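Local atomic coordinates of cutm, flavoprotein of carbon monoxide dehydrogenase (Hydrogenophaga pseudoflava, PDB entry 1FFV), a protein that carries FAD as the flavoprotein subunit of carbon monoxide dehydrogenase and probably passes electrons from CO oxidation on to an external acceptor. Residues I116-I130 / A149-L161. Sequence-based numbering, arbitrary orientation.
Sequences IAHGDPGNDHPALSI and ADGFFLGTYMTLL. Unlike the reference sequence in segment 116-130: Gly119 (reference Asn), Asp120 (reference His). With FAD (flavin-adenine dinucleotide), chain J.
Phe153 lies against Pro126 where a beta hairpin, strands 153-155 and 158-159 joined by a type II turn, packs against the end of helix 112-117, the FAD-binding loop after it and the start of helix 125-131. Its ring takes Pro126 CB over one face in a CH-pi contact, 3.9 Å from the centroid, while Phe152 CD2 lies over the opposite face. CG stands anti to the carbonyl carbon (chi1 -50°), which carries CZ to within 3.7 Å of Ile116 CG2 at the ring edge; Ser129 OG lies near the ring plane beside CE2 and donates to Pro126 O. Ile130 CD1 comes to 4.1 Å of Phe153 CD2. An alanine here would probably leave a gap between the hairpin and helix 125-131, with Pro126, Ile116 CG2 and Ile130 CD1 losing the ring they pack on.

Gly119, just past helix 112-117, has positive phi, and a CB there would crowd Tyr157 C and Met158 N; Tyr157 N donates to Gly119 O (2.8 Å, 158°), and its CA-H points at His118 O. The Tyr157 ring runs beside the His118 imidazole, planes 40° apart, with Tyr157 CD1 over one imidazole face.

Farther along the loop, Asp124 grips the flavin, its N donating to FAD O2 and its OD2 accepting from N3 while salt-bridged to Lys185; Leu161 CD2 touches the adenine at C2A. The phenol is tied back through a water that lies 2.6 Å from Tyr157 OH and donates to Asp120 OD2 at 2.9 Å.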
loop_
_atom_site.group_PDB
_atom_site.type_symbol
_atom_site.label_atom_id
_atom_site.label_comp_id
_atom_site.label_asym_id
_atom_site.label_seq_id
_atom_site.Cartn_x
_atom_site.Cartn_y
_atom_site.Cartn_z
ATOM N N ILE C 116 28.680 12.240 -39.800
ATOM C CA ILE C 116 29.280 13.161 -40.756
ATOM C C ILE C 116 28.380 14.380 -40.977
ATOM O O ILE C 116 28.827 15.514 -40.861
ATOM C CB ILE C 116 29.606 12.442 -42.102
ATOM C CG1 ILE C 116 30.686 11.376 -41.865
ATOM C CG2 ILE C 116 30.099 13.443 -43.139
ATOM C CD1 ILE C 116 30.971 10.483 -43.052
ATOM N N ALA C 117 27.101 14.146 -41.226
ATOM C CA ALA C 117 26.156 15.238 -41.461
ATOM C C ALA C 117 26.040 16.254 -40.315
ATOM O O ALA C 117 25.805 17.443 -40.552
ATOM C CB ALA C 117 24.786 14.668 -41.803
ATOM N N HIS C 118 26.205 15.781 -39.081
ATOM C CA HIS C 118 26.115 16.627 -37.892
ATOM C C HIS C 118 27.162 17.762 -37.938
ATOM O O HIS C 118 26.915 18.868 -37.454
ATOM C CB HIS C 118 26.261 15.753 -36.637
ATOM C CG HIS C 118 25.974 16.468 -35.351
ATOM N ND1 HIS C 118 24.873 17.279 -35.176
ATOM C CD2 HIS C 118 26.646 16.487 -34.175
ATOM C CE1 HIS C 118 24.881 17.769 -33.947
ATOM N NE2 HIS C 118 25.947 17.303 -33.320
ATOM N N GLY C 119 28.315 17.490 -38.547
ATOM C CA GLY C 119 29.352 18.505 -38.692
ATOM C C GLY C 119 30.007 19.011 -37.424
ATOM O O GLY C 119 30.547 20.114 -37.387
ATOM N N ASP C 120 29.965 18.193 -36.386
ATOM C CA ASP C 120 30.555 18.526 -35.101
ATOM C C ASP C 120 32.063 18.233 -35.162
ATOM O O ASP C 120 32.470 17.125 -35.525
ATOM C CB ASP C 120 29.887 17.664 -34.014
ATOM C CG ASP C 120 30.178 18.145 -32.586
ATOM O OD1 ASP C 120 31.230 18.772 -32.324
ATOM O OD2 ASP C 120 29.339 17.867 -31.704
ATOM N N PRO C 121 32.907 19.228 -34.815
ATOM C CA PRO C 121 34.371 19.056 -34.829
ATOM C C PRO C 121 34.749 17.942 -33.851
ATOM O O PRO C 121 35.797 17.323 -33.963
ATOM C CB PRO C 121 34.888 20.398 -34.301
ATOM C CG PRO C 121 33.772 21.350 -34.547
ATOM C CD PRO C 121 32.534 20.560 -34.305
ATOM N N GLY C 122 33.886 17.719 -32.872
ATOM C CA GLY C 122 34.135 16.690 -31.888
ATOM C C GLY C 122 33.965 15.272 -32.402
ATOM O O GLY C 122 34.529 14.347 -31.826
ATOM N N ASN C 123 33.168 15.092 -33.453
ATOM C CA ASN C 123 32.932 13.768 -34.027
ATOM C C ASN C 123 34.185 13.193 -34.713
ATOM O O ASN C 123 35.071 13.942 -35.133
ATOM C CB ASN C 123 31.746 13.818 -34.994
ATOM C CG ASN C 123 30.390 13.835 -34.281
ATOM O OD1 ASN C 123 29.367 13.769 -34.956
ATOM N ND2 ASN C 123 30.375 13.896 -32.955
ATOM N N ASP C 124 34.253 11.868 -34.823
ATOM C CA ASP C 124 35.414 11.196 -35.416
ATOM C C ASP C 124 35.378 10.947 -36.924
ATOM O O ASP C 124 36.407 11.049 -37.598
ATOM C CB ASP C 124 35.679 9.873 -34.694
ATOM C CG ASP C 124 35.942 10.057 -33.207
ATOM O OD1 ASP C 124 36.938 10.709 -32.836
ATOM O OD2 ASP C 124 35.145 9.547 -32.400
ATOM N N HIS C 125 34.206 10.621 -37.461
ATOM C CA HIS C 125 34.102 10.346 -38.888
ATOM C C HIS C 125 34.542 11.465 -39.811
ATOM O O HIS C 125 35.023 11.188 -40.906
ATOM C CB HIS C 125 32.712 9.838 -39.262
ATOM C CG HIS C 125 32.503 8.402 -38.918
ATOM N ND1 HIS C 125 33.272 7.394 -39.459
ATOM C CD2 HIS C 125 31.653 7.805 -38.053
ATOM C CE1 HIS C 125 32.905 6.237 -38.940
ATOM N NE2 HIS C 125 31.924 6.458 -38.084
ATOM N N PRO C 126 34.333 12.741 -39.422
ATOM C CA PRO C 126 34.789 13.786 -40.343
ATOM C C PRO C 126 36.284 13.620 -40.691
ATOM O O PRO C 126 36.631 13.484 -41.863
ATOM C CB PRO C 126 34.497 15.068 -39.563
ATOM C CG PRO C 126 33.219 14.715 -38.857
ATOM C CD PRO C 126 33.500 13.318 -38.346
ATOM N N ALA C 127 37.158 13.556 -39.687
ATOM C CA ALA C 127 38.590 13.389 -39.956
ATOM C C ALA C 127 38.864 12.056 -40.652
ATOM O O ALA C 127 39.655 11.992 -41.588
ATOM C CB ALA C 127 39.410 13.493 -38.669
ATOM N N LEU C 128 38.190 11.003 -40.203
ATOM C CA LEU C 128 38.355 9.686 -40.793
ATOM C C LEU C 128 38.001 9.678 -42.273
ATOM O O LEU C 128 38.716 9.080 -43.088
ATOM C CB LEU C 128 37.498 8.663 -40.048
ATOM C CG LEU C 128 37.989 8.272 -38.648
ATOM C CD1 LEU C 128 36.917 7.484 -37.924
ATOM C CD2 LEU C 128 39.276 7.465 -38.765
ATOM N N SER C 129 36.919 10.364 -42.629
ATOM C CA SER C 129 36.480 10.407 -44.017
ATOM C C SER C 129 37.487 11.121 -44.910
ATOM O O SER C 129 37.640 10.773 -46.078
ATOM C CB SER C 129 35.096 11.053 -44.134
ATOM O OG SER C 129 35.134 12.431 -43.818
ATOM N N ILE C 130 38.172 12.114 -44.351
ATOM C CA ILE C 130 39.185 12.863 -45.086
ATOM C C ILE C 130 40.414 11.967 -45.303
ATOM O O ILE C 130 40.922 11.850 -46.418
ATOM C CB ILE C 130 39.577 14.150 -44.321
ATOM C CG1 ILE C 130 38.367 15.090 -44.241
ATOM C CG2 ILE C 130 40.769 14.839 -44.982
ATOM C CD1 ILE C 130 38.599 16.359 -43.440
ATOM N N ALA C 149 34.928 14.423 -49.079
ATOM C CA ALA C 149 34.973 14.629 -47.637
ATOM C C ALA C 149 35.874 15.845 -47.414
ATOM O O ALA C 149 35.541 16.745 -46.645
ATOM C CB ALA C 149 35.550 13.404 -46.949
ATOM N N ASP C 150 36.988 15.886 -48.147
ATOM C CA ASP C 150 37.937 16.993 -48.063
ATOM C C ASP C 150 37.341 18.206 -48.774
ATOM O O ASP C 150 37.583 18.434 -49.951
ATOM C CB ASP C 150 39.269 16.590 -48.706
ATOM C CG ASP C 150 40.280 17.718 -48.718
ATOM O OD1 ASP C 150 40.354 18.462 -47.721
ATOM O OD2 ASP C 150 41.010 17.865 -49.722
ATOM N N GLY C 151 36.519 18.954 -48.055
ATOM C CA GLY C 151 35.875 20.121 -48.631
ATOM C C GLY C 151 34.414 20.191 -48.224
ATOM O O GLY C 151 33.745 21.203 -48.453
ATOM N N PHE C 152 33.944 19.124 -47.577
ATOM C CA PHE C 152 32.563 19.000 -47.116
ATOM C C PHE C 152 32.260 19.770 -45.826
ATOM O O PHE C 152 31.127 20.202 -45.603
ATOM C CB PHE C 152 32.245 17.521 -46.890
ATOM C CG PHE C 152 30.803 17.244 -46.568
ATOM C CD1 PHE C 152 29.823 17.325 -47.559
ATOM C CD2 PHE C 152 30.424 16.867 -45.282
ATOM C CE1 PHE C 152 28.484 17.029 -47.268
ATOM C CE2 PHE C 152 29.091 16.569 -44.983
ATOM C CZ PHE C 152 28.124 16.650 -45.975
ATOM N N PHE C 153 33.277 19.934 -44.985
ATOM C CA PHE C 153 33.123 20.595 -43.699
ATOM C C PHE C 153 33.450 22.081 -43.761
ATOM O O PHE C 153 34.601 22.471 -43.970
ATOM C CB PHE C 153 33.957 19.833 -42.669
ATOM C CG PHE C 153 33.700 18.342 -42.688
ATOM C CD1 PHE C 153 32.517 17.819 -42.160
ATOM C CD2 PHE C 153 34.604 17.468 -43.301
ATOM C CE1 PHE C 153 32.235 16.446 -42.245
ATOM C CE2 PHE C 153 34.335 16.092 -43.393
ATOM C CZ PHE C 153 33.149 15.581 -42.866
ATOM N N LEU C 154 32.410 22.900 -43.596
ATOM C CA LEU C 154 32.514 24.360 -43.681
ATOM C C LEU C 154 32.669 25.092 -42.357
ATOM O O LEU C 154 33.355 26.117 -42.278
ATOM C CB LEU C 154 31.294 24.922 -44.409
ATOM C CG LEU C 154 30.988 24.368 -45.804
ATOM C CD1 LEU C 154 29.903 25.239 -46.418
ATOM C CD2 LEU C 154 32.236 24.355 -46.700
ATOM N N GLY C 155 31.987 24.589 -41.335
ATOM C CA GLY C 155 32.057 25.199 -40.022
ATOM C C GLY C 155 31.463 24.267 -38.993
ATOM O O GLY C 155 31.089 23.137 -39.318
ATOM N N THR C 156 31.366 24.742 -37.758
ATOM C CA THR C 156 30.808 23.952 -36.674
ATOM C C THR C 156 29.330 23.718 -36.969
ATOM O O THR C 156 28.547 24.667 -37.050
ATOM C CB THR C 156 30.992 24.674 -35.320
ATOM O OG1 THR C 156 32.374 25.006 -35.156
ATOM C CG2 THR C 156 30.575 23.781 -34.161
ATOM N N TYR C 157 28.979 22.449 -37.169
ATOM C CA TYR C 157 27.615 22.022 -37.484
ATOM C C TYR C 157 27.201 22.382 -38.909
ATOM O O TYR C 157 26.038 22.228 -39.275
ATOM C CB TYR C 157 26.602 22.616 -36.494
ATOM C CG TYR C 157 26.844 22.259 -35.046
ATOM C CD1 TYR C 157 27.282 20.983 -34.675
ATOM C CD2 TYR C 157 26.637 23.205 -34.042
ATOM C CE1 TYR C 157 27.510 20.662 -33.337
ATOM C CE2 TYR C 157 26.857 22.898 -32.708
ATOM C CZ TYR C 157 27.295 21.629 -32.359
ATOM O OH TYR C 157 27.522 21.349 -31.031
ATOM N N MET C 158 28.155 22.829 -39.721
ATOM C CA MET C 158 27.876 23.225 -41.104
ATOM C C MET C 158 28.638 22.409 -42.145
ATOM O O MET C 158 29.857 22.247 -42.050
ATOM C CB MET C 158 28.213 24.702 -41.302
ATOM C CG MET C 158 27.399 25.655 -40.462
ATOM S SD MET C 158 28.009 27.337 -40.690
ATOM C CE MET C 158 29.229 27.417 -39.398
ATOM N N THR C 159 27.917 21.921 -43.151
ATOM C CA THR C 159 28.523 21.141 -44.226
ATOM C C THR C 159 27.988 21.618 -45.575
ATOM O O THR C 159 27.151 22.513 -45.641
ATOM C CB THR C 159 28.225 19.624 -44.091
ATOM O OG1 THR C 159 26.840 19.384 -44.351
ATOM C CG2 THR C 159 28.574 19.109 -42.697
ATOM N N LEU C 160 28.464 21.000 -46.651
ATOM C CA LEU C 160 28.034 21.346 -48.006
ATOM C C LEU C 160 26.583 20.894 -48.261
ATOM O O LEU C 160 25.938 21.318 -49.221
ATOM C CB LEU C 160 28.988 20.698 -49.010
ATOM C CG LEU C 160 29.905 21.562 -49.885
ATOM C CD1 LEU C 160 30.268 22.880 -49.251
ATOM C CD2 LEU C 160 31.152 20.758 -50.221
ATOM N N LEU C 161 26.072 20.058 -47.365
ATOM C CA LEU C 161 24.715 19.530 -47.448
ATOM C C LEU C 161 23.683 20.662 -47.462
ATOM O O LEU C 161 23.742 21.578 -46.650
ATOM C CB LEU C 161 24.483 18.612 -46.249
ATOM C CG LEU C 161 23.501 17.449 -46.222
ATOM C CD1 LEU C 161 23.534 16.632 -47.501
ATOM C CD2 LEU C 161 23.885 16.588 -45.016
HETATM P PA FAD J . 21.182 12.227 -35.754
HETATM O O1A FAD J . 19.888 12.170 -36.456
HETATM O O2A FAD J . 21.202 12.307 -34.401
HETATM O O5B FAD J . 21.800 13.465 -36.315
HETATM C C5B FAD J . 21.960 13.618 -37.711
HETATM C C4B FAD J . 22.179 15.098 -37.994
HETATM O O4B FAD J . 22.582 15.112 -39.398
HETATM C C3B FAD J . 20.947 15.962 -38.042
HETATM O O3B FAD J . 21.162 17.321 -38.179
HETATM C C2B FAD J . 20.212 15.265 -39.166
HETATM O O2B FAD J . 19.140 16.030 -39.600
HETATM C C1B FAD J . 21.302 15.126 -40.183
HETATM N N9A FAD J . 21.366 13.867 -40.903
HETATM C C8A FAD J . 21.410 12.601 -40.376
HETATM N N7A FAD J . 21.470 11.655 -41.310
HETATM C C5A FAD J . 21.457 12.341 -42.498
HETATM C C6A FAD J . 21.514 11.884 -43.879
HETATM N N6A FAD J . 21.579 10.631 -44.240
HETATM N N1A FAD J . 21.482 12.886 -44.803
HETATM C C2A FAD J . 21.417 14.195 -44.474
HETATM N N3A FAD J . 21.368 14.704 -43.244
HETATM C C4A FAD J . 21.397 13.736 -42.282
HETATM N N1 FAD J . 30.341 10.628 -32.035
HETATM C C2 FAD J . 31.631 10.525 -32.316
HETATM O O2 FAD J . 32.038 10.692 -33.418
HETATM N N3 FAD J . 32.604 10.214 -31.336
HETATM C C4 FAD J . 32.258 10.001 -30.029
HETATM O O4 FAD J . 33.121 9.733 -29.218
HETATM C C4X FAD J . 30.846 10.115 -29.701
HETATM N N5 FAD J . 30.449 9.920 -28.440
HETATM C C5X FAD J . 29.120 10.036 -28.182
HETATM C C6 FAD J . 28.720 9.831 -26.861
HETATM C C7 FAD J . 27.416 9.922 -26.493
HETATM C C7M FAD J . 27.015 9.699 -25.055
HETATM C C8 FAD J . 26.408 10.231 -27.473
HETATM C C8M FAD J . 24.951 10.342 -27.091
HETATM C C9 FAD J . 26.790 10.436 -28.808
HETATM C C9A FAD J . 28.130 10.338 -29.160
HETATM N N10 FAD J . 28.587 10.539 -30.495
HETATM C C10 FAD J . 29.900 10.434 -30.771
HETATM C "C1'" FAD J . 27.583 10.833 -31.570
HETATM C "C2'" FAD J . 26.989 9.743 -32.578
HETATM O "O2'" FAD J . 28.325 9.357 -32.766
HETATM C "C3'" FAD J . 26.260 10.940 -33.156
HETATM O "O3'" FAD J . 25.394 9.840 -32.792
HETATM C "C4'" FAD J . 25.485 10.828 -34.451
HETATM O "O4'" FAD J . 26.431 11.946 -34.435
HETATM C "C5'" FAD J . 24.620 11.914 -35.102
HETATM O "O5'" FAD J . 24.415 10.542 -35.921
HETATM P P FAD J . 22.991 9.984 -35.897
HETATM O O1P FAD J . 23.049 8.779 -36.864
HETATM O O2P FAD J . 22.542 9.642 -34.632
HETATM O O3P FAD J . 22.089 11.055 -36.355
HETATM O O HOH W 1 24.583 19.688 -39.077
HETATM O O HOH W 2 24.979 19.041 -42.508
HETATM O O HOH W 3 27.876 19.202 -29.555
#